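Local coordinates for purine nucleoside phosphorylase (Caulobacter vibrioides, PDB 1XFJ), which probably acts as a purine nucleoside phosphorylase, cleaving inosine and methylthioadenosine with phosphate and also deaminating adenosine, at residues Asp69-Tyr74 with Pro103-Gly108; Tyr74-Thr79 with Glu94-Val99; Met110-Ala115 with Gly248-Leu253; Val117-Pro122 with Ser144-Met149; Ala124-Ala129 with Leu152-Ala157. All coordinates share one frame; numbering follows the deposited sequence.

In the fold
Two mixed sheets face each other in this chain, and the five contacts lie in both sheets and where they meet. Interactions 1 and 3 both use strand 106-111 of the five-stranded sheet, their centres about 18 Å apart. Interaction 2 shares Tyr74 with interaction 1 and passes the chain to the six-stranded sheet, where Val98 N bonds to Ala129 O of interaction 5 at 2.8 Å. Interactions 4 and 5, with centres about 5 Å apart, place one helix and its exit on that sheet. Interactions 2 and 3 meet where His77 NE2 lies 3.9 Å from Cys114 SG; a beta-mercaptoethanol bound about 5 Å from the His77 side chain hints at a pocket there.

Interaction 1 (Asp69-Tyr74 with Pro103-Gly108)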
# COMPACT_ATOMS: atom_id res chain seq x y z
N ASP A 69 14.44 -11.75 2.31
CA ASP A 69 13.28 -12.04 1.47
C ASP A 69 12.30 -10.87 1.34
O ASP A 69 11.34 -10.95 0.58
CB ASP A 69 12.54 -13.26 2.01
CG ASP A 69 13.45 -14.48 2.15
OD1 ASP A 69 14.11 -14.85 1.16
OD2 ASP A 69 13.49 -15.06 3.25
N LEU A 70 12.55 -9.79 2.08
CA LEU A 70 11.66 -8.64 2.02
C LEU A 70 12.16 -7.62 1.00
O LEU A 70 13.30 -7.16 1.07
CB LEU A 70 11.54 -7.99 3.40
CG LEU A 70 10.46 -6.92 3.58
CD1 LEU A 70 9.11 -7.46 3.13
CD2 LEU A 70 10.41 -6.50 5.04
N ASN A 71 11.29 -7.28 0.06
CA ASN A 71 11.62 -6.33 -1.00
C ASN A 71 10.70 -5.10 -0.92
O ASN A 71 9.51 -5.19 -1.23
CB ASN A 71 11.47 -7.00 -2.36
CG ASN A 71 12.40 -8.20 -2.54
OD1 ASN A 71 13.48 -8.08 -3.14
ND2 ASN A 71 11.99 -9.35 -2.03
N VAL A 72 11.26 -3.97 -0.50
CA VAL A 72 10.50 -2.73 -0.40
C VAL A 72 11.31 -1.61 -1.04
O VAL A 72 12.52 -1.50 -0.83
CB VAL A 72 10.21 -2.38 1.07
CG1 VAL A 72 9.36 -1.13 1.15
CG2 VAL A 72 9.50 -3.55 1.75
N CYS A 73 10.64 -0.78 -1.83
CA CYS A 73 11.30 0.32 -2.53
C CYS A 73 11.51 1.59 -1.73
O CYS A 73 11.01 1.73 -0.61
CB CYS A 73 10.49 0.73 -3.77
SG CYS A 73 10.26 -0.50 -5.03
N TYR A 74 12.26 2.49 -2.34
CA TYR A 74 12.50 3.83 -1.82
C TYR A 74 11.33 4.44 -2.58
O TYR A 74 11.45 4.75 -3.76
CB TYR A 74 13.83 4.38 -2.34
CG TYR A 74 14.06 5.86 -2.08
CD1 TYR A 74 14.16 6.35 -0.77
CD2 TYR A 74 14.21 6.75 -3.14
CE1 TYR A 74 14.42 7.71 -0.54
CE2 TYR A 74 14.46 8.11 -2.91
CZ TYR A 74 14.56 8.58 -1.61
OH TYR A 74 14.82 9.92 -1.40
N PRO A 103 9.11 -17.61 -5.99
CA PRO A 103 8.69 -18.09 -4.67
C PRO A 103 9.68 -17.61 -3.61
O PRO A 103 10.89 -17.59 -3.85
CB PRO A 103 8.71 -19.61 -4.83
CG PRO A 103 8.36 -19.78 -6.28
CD PRO A 103 9.21 -18.72 -6.94
N GLY A 104 9.18 -17.22 -2.45
CA GLY A 104 10.06 -16.76 -1.39
C GLY A 104 10.19 -15.25 -1.32
O GLY A 104 10.45 -14.70 -0.25
N VAL A 105 10.01 -14.58 -2.45
CA VAL A 105 10.11 -13.13 -2.48
C VAL A 105 8.87 -12.49 -1.87
O VAL A 105 7.74 -12.83 -2.23
CB VAL A 105 10.27 -12.60 -3.93
CG1 VAL A 105 10.16 -11.08 -3.95
CG2 VAL A 105 11.62 -13.03 -4.48
N ILE A 106 9.09 -11.57 -0.94
CA ILE A 106 7.98 -10.88 -0.28
C ILE A 106 7.90 -9.48 -0.86
O ILE A 106 8.79 -8.66 -0.63
CB ILE A 106 8.22 -10.77 1.24
CG1 ILE A 106 8.42 -12.16 1.85
CG2 ILE A 106 7.04 -10.08 1.90
CD1 ILE A 106 8.85 -12.13 3.30
N CYS A 107 6.85 -9.21 -1.64
CA CYS A 107 6.66 -7.90 -2.24
C CYS A 107 5.96 -7.01 -1.23
O CYS A 107 4.87 -7.33 -0.76
CB CYS A 107 5.81 -8.01 -3.50
SG CYS A 107 6.51 -9.07 -4.79
N GLY A 108 6.58 -5.88 -0.89
CA GLY A 108 5.97 -5.00 0.09
C GLY A 108 5.87 -3.54 -0.31
O GLY A 108 6.62 -3.05 -1.16
O HOH W 1 7.72 -0.67 -2.08
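Asp69 O accepts the N-H of Ile106, 2.8 Å from Asp69 O to Ile106 N, opening a ladder of backbone bonds. The CB of Asp69 leans on Gly104 O, while the carboxylate turns back to Gly66 N. Leu70 next swings CG away from its own nitrogen (chi1 -169°), and this brings CD1 to 3.6 Å from Ile106 CG2. The two side chains lie aslant on the sheet face turned to Arg56 of helix 49-62 and Leu254. Asn71 bonds through both backbone groups: its N donates to Ile106 O at 2.9 Å, and its O accepts from Gly108 N at 3.0 Å. Asn71 thus bonds to the two residues flanking its partner Cys107, the pattern of parallel strands; here strand 70-72 forms an edge of the five-stranded sheet, and the chain visits two strands of the other sheet before returning as 106-111. On the opposite face, beside Cys107, the Asn71 side chain crosses that of Val105 at about a right angle, with ND2 3.2 Å from Val105 CG1. Val72 lays CG2 near the CA of Gly108, where no side chain stands between them. At the next residue a water joins Cys73 N (2.9 Å) to Gly108 O (2.8 Å).

Interaction 2 (Tyr74-Thr79 with Glu94-Val99); sequences YQIHST and EGDAVV
Hydrogen bonds converge from Ile76, His77 and Ser78 on the carboxylate of Asp96, whose CB points toward the loop 74-79. OD2 carries three of them. Ile76 N reaches Asp96 OD2 on the syn side at 3.1 Å. Ser78 OG comes to Asp96 OD2 on the anti side, at 2.6 Å, and Ser78 N meets the same Asp96 OD2 from well above the carboxylate plane at 2.7 Å. The hydroxyl can do this because chi1 of Ser78, at 67°, tucks OG between the backbone nitrogen and the carbonyl carbon; the same OG also bonds to Ile80 N. The other oxygen, Asp96 OD1, takes the N-H of His77 through a rather bent bond, 2.9 Å from His77 N to Asp96 OD1, and has a second partner in His131 ND1. Earlier in both segments, backbone joins backbone. Gly95 N donates to Tyr74 O at 3.2 Å from above the carbonyl plane, and the CA-H of Gln75 is directed at Gly95 O, with Gln75 CA and Gly95 O 3.2 Å apart. Apolar contact is lighter. Glu94 CG comes to the edge of the Tyr74 ring, 3.8 Å from Tyr74 CD2, and Ile76 CD1 touches Glu94 CB before the acid group of Glu94 leads off. CB of His77 points away from the 94-99 segment, and the His77 ring meets that of His131 edge-to-face. A single buried carboxylate thus gathers the N-H groups of three consecutive residues, its charge spread over several donors, and probably helps to fix the loop's path.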
# COMPACT_ATOMS: atom_id res chain seq x y z
N TYR A 74 12.26 2.49 -2.34
CA TYR A 74 12.50 3.83 -1.82
C TYR A 74 11.33 4.44 -2.58
O TYR A 74 11.45 4.75 -3.76
CB TYR A 74 13.83 4.38 -2.34
CG TYR A 74 14.06 5.86 -2.08
CD1 TYR A 74 14.16 6.35 -0.77
CD2 TYR A 74 14.21 6.75 -3.14
CE1 TYR A 74 14.42 7.71 -0.54
CE2 TYR A 74 14.46 8.11 -2.91
CZ TYR A 74 14.56 8.58 -1.61
OH TYR A 74 14.82 9.92 -1.40
N GLN A 75 10.19 4.56 -1.92
CA GLN A 75 8.99 5.07 -2.56
C GLN A 75 9.03 6.57 -2.83
O GLN A 75 9.34 7.36 -1.95
CB GLN A 75 7.77 4.68 -1.72
CG GLN A 75 7.82 3.22 -1.29
CD GLN A 75 6.56 2.75 -0.59
OE1 GLN A 75 5.89 3.52 0.10
NE2 GLN A 75 6.25 1.47 -0.73
N ILE A 76 8.70 6.94 -4.07
CA ILE A 76 8.73 8.34 -4.49
C ILE A 76 7.43 8.80 -5.14
O ILE A 76 7.41 9.79 -5.88
CB ILE A 76 9.88 8.56 -5.49
CG1 ILE A 76 9.78 7.53 -6.62
CG2 ILE A 76 11.22 8.43 -4.79
CD1 ILE A 76 10.84 7.66 -7.70
N HIS A 77 6.34 8.10 -4.86
CA HIS A 77 5.02 8.43 -5.40
C HIS A 77 4.96 8.41 -6.92
O HIS A 77 4.23 9.18 -7.55
CB HIS A 77 4.55 9.78 -4.87
CG HIS A 77 4.17 9.76 -3.42
ND1 HIS A 77 5.09 9.93 -2.41
CD2 HIS A 77 2.98 9.54 -2.82
CE1 HIS A 77 4.48 9.81 -1.24
NE2 HIS A 77 3.20 9.57 -1.46
N SER A 78 5.72 7.49 -7.51
CA SER A 78 5.77 7.34 -8.96
C SER A 78 4.84 6.23 -9.42
O SER A 78 4.01 5.74 -8.64
CB SER A 78 7.19 6.97 -9.38
OG SER A 78 7.53 5.68 -8.90
N THR A 79 4.98 5.85 -10.68
CA THR A 79 4.20 4.77 -11.27
C THR A 79 5.19 3.68 -11.67
O THR A 79 4.87 2.79 -12.46
CB THR A 79 3.44 5.24 -12.53
OG1 THR A 79 4.37 5.64 -13.54
CG2 THR A 79 2.52 6.41 -12.19
N GLU A 94 14.55 2.75 -6.27
CA GLU A 94 13.46 3.72 -6.42
C GLU A 94 12.27 3.08 -7.12
O GLU A 94 12.44 2.37 -8.12
CB GLU A 94 13.93 4.94 -7.22
CG GLU A 94 15.13 5.66 -6.62
CD GLU A 94 16.46 5.18 -7.18
OE1 GLU A 94 16.62 3.96 -7.38
OE2 GLU A 94 17.34 6.04 -7.41
N GLY A 95 11.08 3.32 -6.61
CA GLY A 95 9.89 2.74 -7.21
C GLY A 95 8.71 2.76 -6.26
O GLY A 95 8.86 3.10 -5.09
N ASP A 96 7.53 2.39 -6.75
CA ASP A 96 6.35 2.39 -5.91
C ASP A 96 5.49 1.15 -6.07
O ASP A 96 4.30 1.15 -5.74
CB ASP A 96 5.55 3.67 -6.16
CG ASP A 96 6.24 4.89 -5.59
OD1 ASP A 96 5.94 5.26 -4.44
OD2 ASP A 96 7.10 5.46 -6.30
N ALA A 97 6.11 0.08 -6.56
CA ALA A 97 5.43 -1.19 -6.73
C ALA A 97 6.49 -2.28 -6.86
O ALA A 97 7.51 -2.08 -7.52
CB ALA A 97 4.54 -1.17 -7.97
N VAL A 98 6.25 -3.41 -6.21
CA VAL A 98 7.18 -4.54 -6.27
C VAL A 98 6.43 -5.74 -6.83
O VAL A 98 5.42 -6.17 -6.27
CB VAL A 98 7.74 -4.86 -4.87
CG1 VAL A 98 8.74 -6.02 -4.96
CG2 VAL A 98 8.43 -3.63 -4.28
N VAL A 99 6.93 -6.27 -7.94
CA VAL A 99 6.30 -7.39 -8.62
C VAL A 99 7.22 -8.61 -8.65
O VAL A 99 8.43 -8.47 -8.80
CB VAL A 99 5.95 -7.00 -10.08
CG1 VAL A 99 5.24 -8.14 -10.77
CG2 VAL A 99 5.10 -5.75 -10.08

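Interaction 3 (Met110-Ala115 with Gly248-Leu253); sequences MAADCA and GDYGRL
Leu253 N gives the shortest bond of the contact, 2.7 Å to Ala111 O, and Ala111 N replies with 2.9 Å to Leu253 O. The pair of bonds makes these residues a hydrogen-bonded pair of antiparallel strands. Leu253 O also receives the CA-H of Met110, a selenomethionine, whose CA lies 3.2 Å from it. The Leu253 side chain lies beside the carbonyl of Ala111, its CB 3.2 Å from Ala111 O. Past the bridge, Ala112 CB faces the loop and rests 3.8 Å from Tyr250 CD1, meeting the ring obliquely, and also near Gly251 O, a buried carbonyl with no polar partner in the model. Tyr250 can be there because chi1, at 44°, holds its ring between backbone N and carbonyl carbon. The loop is braced from within: Arg252 NH2 forms a salt bridge to the syn lone pair of Asp249 OD1 at 3.0 Å, with Asp249 OD1 in the guanidinium plane of Arg252, while Arg252 NE reaches Tyr250 O at 2.8 Å. The Ala111-Leu253 pairing joins strands 106-111 and 253-259, neighbours in the five-stranded sheet, and Tyr250 leans on helix 239-244 through Asn239 and Ala242.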
# COMPACT_ATOMS: atom_id res chain seq x y z
N MSE A 110 4.88 0.43 1.60
CA MSE A 110 4.73 1.16 2.86
C MSE A 110 3.72 2.29 2.73
O MSE A 110 3.59 2.89 1.66
CB MSE A 110 6.05 1.78 3.29
CG MSE A 110 7.20 0.84 3.49
SE MSE A 110 8.74 1.88 4.00
CE MSE A 110 9.16 2.64 2.28
N ALA A 111 3.03 2.59 3.82
CA ALA A 111 2.05 3.67 3.81
C ALA A 111 1.60 4.07 5.20
O ALA A 111 1.79 3.33 6.18
CB ALA A 111 0.85 3.26 2.97
N ALA A 112 1.00 5.25 5.28
CA ALA A 112 0.48 5.80 6.52
C ALA A 112 -0.57 6.82 6.10
O ALA A 112 -0.47 8.00 6.43
CB ALA A 112 1.59 6.47 7.33
N ASP A 113 -1.54 6.33 5.33
CA ASP A 113 -2.67 7.09 4.77
C ASP A 113 -2.83 6.74 3.28
O ASP A 113 -3.94 6.56 2.80
CB ASP A 113 -2.47 8.60 4.90
CG ASP A 113 -2.97 9.14 6.23
OD1 ASP A 113 -3.50 8.35 7.05
OD2 ASP A 113 -2.83 10.36 6.45
N CYS A 114 -1.72 6.65 2.56
CA CYS A 114 -1.80 6.31 1.15
C CYS A 114 -2.31 4.88 1.04
O CYS A 114 -2.24 4.11 1.99
CB CYS A 114 -0.44 6.48 0.48
SG CYS A 114 0.00 8.23 0.36
N ALA A 115 -2.84 4.53 -0.13
CA ALA A 115 -3.42 3.20 -0.31
C ALA A 115 -2.50 2.10 -0.81
O ALA A 115 -1.95 2.18 -1.91
CB ALA A 115 -4.62 3.31 -1.24
N GLY A 248 6.69 15.74 13.72
CA GLY A 248 7.52 16.00 12.56
C GLY A 248 7.80 14.76 11.74
O GLY A 248 8.60 14.80 10.82
N ASP A 249 7.12 13.67 12.07
CA ASP A 249 7.31 12.41 11.36
C ASP A 249 6.21 11.45 11.78
O ASP A 249 5.36 11.79 12.59
CB ASP A 249 8.70 11.84 11.70
CG ASP A 249 9.10 10.69 10.80
OD1 ASP A 249 8.67 10.66 9.62
OD2 ASP A 249 9.88 9.82 11.26
N TYR A 250 6.23 10.25 11.22
CA TYR A 250 5.21 9.25 11.55
C TYR A 250 5.70 7.86 11.20
O TYR A 250 6.61 7.70 10.38
CB TYR A 250 3.92 9.55 10.78
CG TYR A 250 4.16 9.91 9.33
CD1 TYR A 250 4.25 8.93 8.35
CD2 TYR A 250 4.36 11.24 8.96
CE1 TYR A 250 4.54 9.26 7.02
CE2 TYR A 250 4.65 11.58 7.64
CZ TYR A 250 4.74 10.60 6.68
OH TYR A 250 5.04 10.96 5.39
N GLY A 251 5.10 6.86 11.84
CA GLY A 251 5.48 5.48 11.57
C GLY A 251 4.89 5.08 10.23
O GLY A 251 3.94 5.71 9.76
N ARG A 252 5.45 4.03 9.63
CA ARG A 252 4.98 3.54 8.33
C ARG A 252 4.48 2.11 8.46
O ARG A 252 5.13 1.26 9.08
CB ARG A 252 6.11 3.59 7.29
CG ARG A 252 6.99 4.83 7.37
CD ARG A 252 6.18 6.12 7.26
NE ARG A 252 7.00 7.28 7.59
CZ ARG A 252 7.99 7.75 6.83
NH1 ARG A 252 8.29 7.15 5.69
NH2 ARG A 252 8.69 8.80 7.23
N LEU A 253 3.32 1.84 7.87
CA LEU A 253 2.71 0.52 7.88
C LEU A 253 3.14 -0.26 6.65
O LEU A 253 3.25 0.30 5.57
CB LEU A 253 1.19 0.64 7.85
CG LEU A 253 0.53 1.45 8.95
CD1 LEU A 253 -0.87 1.86 8.52
CD2 LEU A 253 0.51 0.62 10.23

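Interaction 4 (Val117-Pro122 with Ser144-Met149)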
# COMPACT_ATOMS: atom_id res chain seq x y z
N VAL A 117 -1.79 -1.59 -2.27
CA VAL A 117 -2.58 -2.51 -3.09
C VAL A 117 -1.83 -3.82 -3.29
O VAL A 117 -0.67 -3.82 -3.70
CB VAL A 117 -2.89 -1.90 -4.48
CG1 VAL A 117 -3.84 -2.82 -5.24
CG2 VAL A 117 -3.49 -0.52 -4.32
N LEU A 118 -2.50 -4.92 -2.99
CA LEU A 118 -1.91 -6.24 -3.16
C LEU A 118 -2.64 -6.91 -4.32
O LEU A 118 -3.88 -6.96 -4.33
CB LEU A 118 -2.06 -7.06 -1.88
CG LEU A 118 -1.40 -6.45 -0.64
CD1 LEU A 118 -1.61 -7.36 0.56
CD2 LEU A 118 0.08 -6.23 -0.90
N LEU A 119 -1.88 -7.40 -5.29
CA LEU A 119 -2.47 -8.05 -6.46
C LEU A 119 -1.87 -9.42 -6.69
O LEU A 119 -0.74 -9.69 -6.28
CB LEU A 119 -2.23 -7.20 -7.71
CG LEU A 119 -2.66 -5.74 -7.69
CD1 LEU A 119 -1.51 -4.89 -7.18
CD2 LEU A 119 -3.05 -5.31 -9.10
N VAL A 120 -2.62 -10.27 -7.39
CA VAL A 120 -2.14 -11.61 -7.67
C VAL A 120 -2.90 -12.26 -8.82
O VAL A 120 -4.10 -12.05 -8.98
CB VAL A 120 -2.29 -12.52 -6.43
CG1 VAL A 120 -3.72 -12.52 -5.95
CG2 VAL A 120 -1.85 -13.94 -6.75
N ASP A 121 -2.18 -13.03 -9.63
CA ASP A 121 -2.78 -13.79 -10.71
C ASP A 121 -2.51 -15.21 -10.21
O ASP A 121 -1.38 -15.69 -10.31
CB ASP A 121 -2.07 -13.58 -12.04
CG ASP A 121 -2.67 -14.43 -13.15
OD1 ASP A 121 -3.18 -15.52 -12.83
OD2 ASP A 121 -2.61 -14.02 -14.33
N PRO A 122 -3.53 -15.88 -9.65
CA PRO A 122 -3.39 -17.24 -9.11
C PRO A 122 -3.06 -18.35 -10.11
O PRO A 122 -2.70 -19.45 -9.71
CB PRO A 122 -4.72 -17.46 -8.40
CG PRO A 122 -5.68 -16.68 -9.24
CD PRO A 122 -4.92 -15.40 -9.50
N SER A 144 0.31 0.49 -14.08
CA SER A 144 1.72 0.15 -14.25
C SER A 144 2.05 -1.20 -13.61
O SER A 144 2.75 -2.03 -14.20
CB SER A 144 2.61 1.23 -13.64
OG SER A 144 3.98 0.86 -13.75
N ALA A 145 1.55 -1.41 -12.39
CA ALA A 145 1.80 -2.65 -11.67
C ALA A 145 1.17 -3.81 -12.44
O ALA A 145 1.77 -4.88 -12.56
CB ALA A 145 1.21 -2.57 -10.27
N VAL A 146 -0.03 -3.59 -12.96
CA VAL A 146 -0.72 -4.63 -13.73
C VAL A 146 0.08 -4.92 -15.00
O VAL A 146 0.30 -6.08 -15.35
CB VAL A 146 -2.16 -4.19 -14.11
CG1 VAL A 146 -2.75 -5.15 -15.12
CG2 VAL A 146 -3.03 -4.16 -12.85
N ASP A 147 0.53 -3.87 -15.69
CA ASP A 147 1.31 -4.06 -16.91
C ASP A 147 2.60 -4.84 -16.63
O ASP A 147 3.00 -5.69 -17.43
CB ASP A 147 1.66 -2.72 -17.55
CG ASP A 147 0.46 -2.02 -18.18
OD1 ASP A 147 -0.63 -2.64 -18.27
OD2 ASP A 147 0.63 -0.86 -18.60
N ARG A 148 3.25 -4.55 -15.51
CA ARG A 148 4.49 -5.23 -15.16
C ARG A 148 4.20 -6.71 -14.89
O ARG A 148 4.98 -7.59 -15.25
CB ARG A 148 5.14 -4.58 -13.93
CG ARG A 148 6.65 -4.75 -13.87
CD ARG A 148 7.35 -3.77 -14.81
NE ARG A 148 8.81 -3.84 -14.72
CZ ARG A 148 9.57 -4.69 -15.41
NH1 ARG A 148 9.01 -5.55 -16.25
NH2 ARG A 148 10.88 -4.68 -15.25
N MSE A 149 3.07 -6.98 -14.24
CA MSE A 149 2.69 -8.36 -13.95
C MSE A 149 2.45 -9.09 -15.26
O MSE A 149 2.82 -10.26 -15.42
CB MSE A 149 1.41 -8.39 -13.10
CG MSE A 149 1.60 -7.90 -11.68
SE MSE A 149 -0.07 -7.71 -10.75
CE MSE A 149 -0.46 -9.58 -10.44
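Leu119 and Met149 carry most of this contact, with the Leu119 CB placed 3.8 Å from the selenium of Met149, a selenomethionine. Farther along the leucine, Leu119 CD2 comes 3.9 Å from CG2 of Val146, the two side chains crossing at about a right angle. The selenomethionine does not stop at Leu119. Its chain leaves the helix extended and then bends at the last torsion (chi3 75°), which lays Met149 CE along the strand backbone, 3.8 Å from Val120 N and 3.9 Å from Asp121 N. A methyl group against peptide nitrogens is a purely van der Waals fit, and no hydrogen bond joins the two segments. In the next shell, Ile126 and Ala128 on the adjoining strand touch Met149 as well, so its side chain spans two strands. The helix in turn is tied down by Ser144 OG, bonded to Thr79 O. The axes of strand 117-121 and helix 144-149 come within 10.1 Å, their directions 26° apart. Leu118 and Val120 point to the other side of the sheet, onto Leu14, and Leu118 also onto Phe24 of strand 20-25. One face therefore meets a helix and the other the second sheet, the layering of an alpha-beta-beta-alpha sandwich, and helix 141-151 is part of the connection of a beta-alpha-beta crossover between strands 126-132 and 160-163, passing over strand 115-121.

Interaction 5 (Ala124-Ala129 with Leu152-Ala157)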
# COMPACT_ATOMS: atom_id res chain seq x y z
N ALA A 124 -1.05 -17.70 -13.22
CA ALA A 124 0.30 -17.45 -13.69
C ALA A 124 1.26 -17.46 -12.50
O ALA A 124 2.47 -17.52 -12.68
CB ALA A 124 0.37 -16.10 -14.40
N ARG A 125 0.69 -17.40 -11.30
CA ARG A 125 1.48 -17.39 -10.07
C ARG A 125 2.38 -16.16 -10.05
O ARG A 125 3.61 -16.26 -10.03
CB ARG A 125 2.33 -18.67 -9.96
CG ARG A 125 1.52 -19.96 -9.84
CD ARG A 125 0.78 -20.07 -8.50
NE ARG A 125 1.70 -20.12 -7.36
CZ ARG A 125 1.33 -20.21 -6.09
NH1 ARG A 125 0.04 -20.27 -5.77
NH2 ARG A 125 2.24 -20.25 -5.13
N ILE A 126 1.75 -14.99 -10.05
CA ILE A 126 2.47 -13.72 -10.02
C ILE A 126 1.82 -12.81 -8.98
O ILE A 126 0.60 -12.72 -8.91
CB ILE A 126 2.40 -13.02 -11.40
CG1 ILE A 126 3.19 -13.85 -12.42
CG2 ILE A 126 2.95 -11.60 -11.30
CD1 ILE A 126 3.03 -13.36 -13.85
N VAL A 127 2.64 -12.15 -8.17
CA VAL A 127 2.11 -11.26 -7.14
C VAL A 127 2.74 -9.87 -7.23
O VAL A 127 3.75 -9.67 -7.92
CB VAL A 127 2.36 -11.81 -5.71
CG1 VAL A 127 1.59 -13.11 -5.51
CG2 VAL A 127 3.86 -12.03 -5.50
N ALA A 128 2.15 -8.91 -6.54
CA ALA A 128 2.67 -7.55 -6.54
C ALA A 128 2.08 -6.71 -5.41
O ALA A 128 0.95 -6.94 -4.98
CB ALA A 128 2.39 -6.87 -7.88
N ALA A 129 2.86 -5.76 -4.93
CA ALA A 129 2.43 -4.84 -3.88
C ALA A 129 2.68 -3.44 -4.45
O ALA A 129 3.77 -3.16 -4.95
CB ALA A 129 3.26 -5.04 -2.62
N LEU A 152 5.41 -10.46 -16.98
CA LEU A 152 5.89 -11.70 -16.41
C LEU A 152 5.00 -12.88 -16.77
O LEU A 152 5.33 -14.03 -16.46
CB LEU A 152 6.01 -11.59 -14.88
CG LEU A 152 7.00 -10.55 -14.36
CD1 LEU A 152 7.12 -10.68 -12.85
CD2 LEU A 152 8.36 -10.74 -15.01
N GLY A 153 3.88 -12.60 -17.42
CA GLY A 153 2.98 -13.67 -17.82
C GLY A 153 1.55 -13.60 -17.30
O GLY A 153 0.73 -14.46 -17.65
N ALA A 154 1.24 -12.61 -16.48
CA ALA A 154 -0.11 -12.48 -15.93
C ALA A 154 -1.15 -12.07 -16.98
O ALA A 154 -0.80 -11.65 -18.08
CB ALA A 154 -0.12 -11.48 -14.77
N SER A 155 -2.42 -12.21 -16.61
CA SER A 155 -3.54 -11.84 -17.47
C SER A 155 -4.44 -10.93 -16.66
O SER A 155 -4.94 -11.32 -15.61
CB SER A 155 -4.33 -13.08 -17.90
OG SER A 155 -5.54 -12.69 -18.54
N PRO A 156 -4.67 -9.69 -17.14
CA PRO A 156 -5.53 -8.76 -16.40
C PRO A 156 -6.82 -9.40 -15.89
O PRO A 156 -7.14 -9.32 -14.71
CB PRO A 156 -5.81 -7.67 -17.44
CG PRO A 156 -4.53 -7.63 -18.21
CD PRO A 156 -4.21 -9.10 -18.41
N ALA A 157 -7.55 -10.05 -16.80
CA ALA A 157 -8.82 -10.68 -16.45
C ALA A 157 -8.75 -11.79 -15.41
O ALA A 157 -9.78 -12.32 -15.00
CB ALA A 157 -9.50 -11.21 -17.72
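Ala124 and Ala154 bring their backbones closest, with CA atoms 5.5 Å apart, yet no hydrogen bond links the segments; two tight bends simply nest. One is the helix end, where Gly153 takes a positive phi of 122° and bonds run back into the last turn, a Schellman motif. The other is a G1 beta bulge, in which Arg125 and Ile126 together face Asp121, and Arg125 also has positive phi. Both bends are held to the same carboxylate, for Asp121 OD1 receives the N-H of Ala124 and Asp121 OD2 that of Ser155. Against this frame Ile126 does the touching. Its CG1 stands anti to the carbonyl carbon and the chain then runs straight out, chi2 172°, so that Ile126 CD1 packs against the helix end: 3.3 Å from Ala154 N, 3.5 Å from Leu152 O and 3.6 Å from Leu152 CB. Ala154 CB also touches it, 3.8 Å from Ile126 CD1. Apolar carbon thus packs against the turn at Gly153, and the methyl touches peptide atoms as much as side chains. Ala124 adds a smaller touch, its CB 3.7 Å from Gly153 O. Around this contact Met149 of helix 141-151 packs on Ala154, and Leu152 reaches Val99 of strand 97-100. Val127, on the other face of its strand, meets Ile257 and Leu259 of strand 253-259, so the chain leaving the helix toward strand 160-163 is fitted to the start of a strand sandwiched between helix and second sheet.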